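Putative antibiotic biosynthesis monooxygenase (Bacteroides thetaiotaomicron, PDB 3KKF) is a putative antibiotic biosynthesis monooxygenase that binds calcium and probably acts as an oxidoreductase. Local coordinates at residues N5-L9 with D94-L98. Numbering follows the deposited sequence.
With CA (calcium ion), chain C; EDO (1,2-ethanediol), chain E.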
loop_
_atom_site.group_PDB
_atom_site.type_symbol
_atom_site.label_atom_id
_atom_site.label_comp_id
_atom_site.label_asym_id
_atom_site.label_seq_id
_atom_site.Cartn_x
_atom_site.Cartn_y
_atom_site.Cartn_z
ATOM N N ASN A 5 3.994 -13.029 -7.614
ATOM C CA ASN A 5 3.252 -12.702 -6.417
ATOM C C ASN A 5 1.970 -12.046 -6.819
ATOM O O ASN A 5 1.908 -11.270 -7.799
ATOM C CB ASN A 5 3.997 -11.781 -5.422
ATOM C CG ASN A 5 5.183 -12.437 -4.761
ATOM O OD1 ASN A 5 5.337 -13.679 -4.770
ATOM N ND2 ASN A 5 6.046 -11.605 -4.170
HETATM N N MSE A 6 0.920 -12.380 -6.103
HETATM C CA MSE A 6 -0.387 -11.742 -6.297
HETATM C C MSE A 6 -0.410 -10.511 -5.428
HETATM O O MSE A 6 -0.291 -10.629 -4.212
HETATM C CB MSE A 6 -1.503 -12.669 -5.897
HETATM C CG MSE A 6 -2.862 -12.038 -5.962
HETATM SE SE MSE A 6 -4.273 -13.240 -5.401
HETATM C CE MSE A 6 -5.541 -11.871 -4.884
ATOM N N VAL A 7 -0.531 -9.350 -6.041
ATOM C CA VAL A 7 -0.567 -8.070 -5.361
ATOM C C VAL A 7 -1.941 -7.448 -5.578
ATOM O O VAL A 7 -2.453 -7.399 -6.722
ATOM C CB VAL A 7 0.554 -7.129 -5.881
ATOM C CG1 VAL A 7 0.529 -5.785 -5.156
ATOM C CG2 VAL A 7 1.930 -7.787 -5.734
ATOM N N ARG A 8 -2.554 -7.002 -4.493
ATOM C CA ARG A 8 -3.862 -6.413 -4.555
ATOM C C ARG A 8 -4.017 -5.320 -3.510
ATOM O O ARG A 8 -3.374 -5.353 -2.447
ATOM C CB ARG A 8 -4.930 -7.504 -4.319
ATOM C CG ARG A 8 -6.362 -7.070 -4.639
ATOM C CD ARG A 8 -7.336 -8.255 -4.620
ATOM N NE ARG A 8 -7.551 -8.699 -3.248
ATOM C CZ ARG A 8 -8.371 -9.696 -2.914
ATOM N NH1 ARG A 8 -9.057 -10.336 -3.849
ATOM N NH2 ARG A 8 -8.519 -10.038 -1.634
ATOM N N LEU A 9 -4.824 -4.323 -3.827
ATOM C CA LEU A 9 -5.257 -3.337 -2.852
ATOM C C LEU A 9 -6.710 -3.584 -2.564
ATOM O O LEU A 9 -7.536 -3.709 -3.498
ATOM C CB LEU A 9 -5.153 -1.899 -3.362
ATOM C CG LEU A 9 -3.797 -1.391 -3.723
ATOM C CD1 LEU A 9 -3.903 -0.048 -4.437
ATOM C CD2 LEU A 9 -2.950 -1.250 -2.462
ATOM N N ASP A 94 -6.841 -5.501 -8.301
ATOM C CA ASP A 94 -5.670 -6.270 -8.700
ATOM C C ASP A 94 -4.644 -5.257 -9.251
ATOM O O ASP A 94 -5.018 -4.340 -9.989
ATOM C CB ASP A 94 -6.055 -7.315 -9.720
ATOM C CG ASP A 94 -6.987 -8.387 -9.132
ATOM O OD1 ASP A 94 -6.812 -8.772 -7.959
ATOM O OD2 ASP A 94 -7.869 -8.876 -9.876
ATOM N N ALA A 95 -3.364 -5.426 -8.899
ATOM C CA ALA A 95 -2.354 -4.430 -9.246
ATOM C C ALA A 95 -1.019 -5.041 -9.595
ATOM O O ALA A 95 -0.712 -6.179 -9.202
ATOM C CB ALA A 95 -2.211 -3.453 -8.050
ATOM N N THR A 96 -0.229 -4.281 -10.343
ATOM C CA THR A 96 1.104 -4.700 -10.744
ATOM C C THR A 96 2.128 -3.854 -10.044
ATOM O O THR A 96 2.112 -2.642 -10.207
ATOM C CB THR A 96 1.313 -4.529 -12.248
ATOM O OG1 THR A 96 0.317 -5.228 -12.975
ATOM C CG2 THR A 96 2.732 -5.020 -12.674
ATOM N N PRO A 97 3.009 -4.450 -9.242
ATOM C CA PRO A 97 4.040 -3.646 -8.590
ATOM C C PRO A 97 5.069 -3.128 -9.598
ATOM O O PRO A 97 5.519 -3.886 -10.483
ATOM C CB PRO A 97 4.679 -4.628 -7.610
ATOM C CG PRO A 97 4.511 -5.942 -8.253
ATOM C CD PRO A 97 3.180 -5.887 -8.953
ATOM N N LEU A 98 5.459 -1.869 -9.471
ATOM C CA LEU A 98 6.450 -1.286 -10.398
ATOM C C LEU A 98 7.800 -1.944 -10.241
ATOM O O LEU A 98 8.554 -2.066 -11.196
ATOM C CB LEU A 98 6.572 0.203 -10.159
ATOM C CG LEU A 98 7.424 1.026 -11.094
ATOM C CD1 LEU A 98 6.851 1.016 -12.527
ATOM C CD2 LEU A 98 7.536 2.448 -10.563
HETATM CA CA CA C . 5.741 -15.852 -5.701
HETATM C C1 EDO E . 4.088 -10.070 -9.965
HETATM O O1 EDO E . 3.473 -9.253 -8.942
HETATM C C2 EDO E . 4.966 -9.251 -10.918
HETATM O O2 EDO E . 4.132 -8.378 -11.662
HETATM O O HOH W 1 -0.567 -8.915 -8.938
HETATM O O HOH W 2 -4.172 -9.478 -7.681
HETATM O O HOH W 3 -9.250 -9.764 -6.758
HETATM O O HOH W 4 5.638 -18.200 -5.300
HETATM O O HOH W 5 6.870 -15.909 -3.606
#
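CG1 of Val-7 is anti to the backbone N (chi1 -179°), leaving CG2 beside that N, facing the ring of Pro-97. Val-7 CG2 meets Pro-97 CD at 3.9 Å. Arg-8 runs extended through chi2 and bends at chi3 (72°). Its methylene CD lies 3.4 Å from Asp-94 OD1, while the charged end leaves the carboxylate for a salt bridge from NE to Glu-59. The guanidinium and carboxylate planes are nearly parallel. Water 3 bridges the two groups, accepting from Arg-8 NH1 and donating to Asp-94 OD1. The selenomethionine at Met-6 lays CE over one guanidinium face, toward its rim. Between residues 5-9 and 94-98 one direct backbone bond forms, from Ala-95 N to Val-7 O at 3.1 Å; one residue further on, the backbones of Leu-9 and Ile-93 are bonded. Strands 6-14 and 87-97 are antiparallel neighbours in the four-stranded sheet of a dimeric alpha-beta barrel. Here the short segments run at 119° to each other, and water 1 replaces the direct bond from Val-7 N to Ala-95 O. Water 2 donates to both Val-7 O and Asp-94 OD1, so that carboxylate oxygen receives two water bonds. Beyond Asp-94, residues Ala-95 to Pro-97 form an antiparallel ladder with a strand of the second subunit, and Tyr-44 of that subunit packs on Val-7 and Pro-97. Just before strand 6-14, Asn-5 OD1 binds calcium at 2.4 Å, together with Gly-1, Asn-4, Ala-62 and waters 4 and 5. The backbone O of Asn-5 accepts a hydrogen bond from O1 of a 1,2-ethanediol, probably a crystallisation additive.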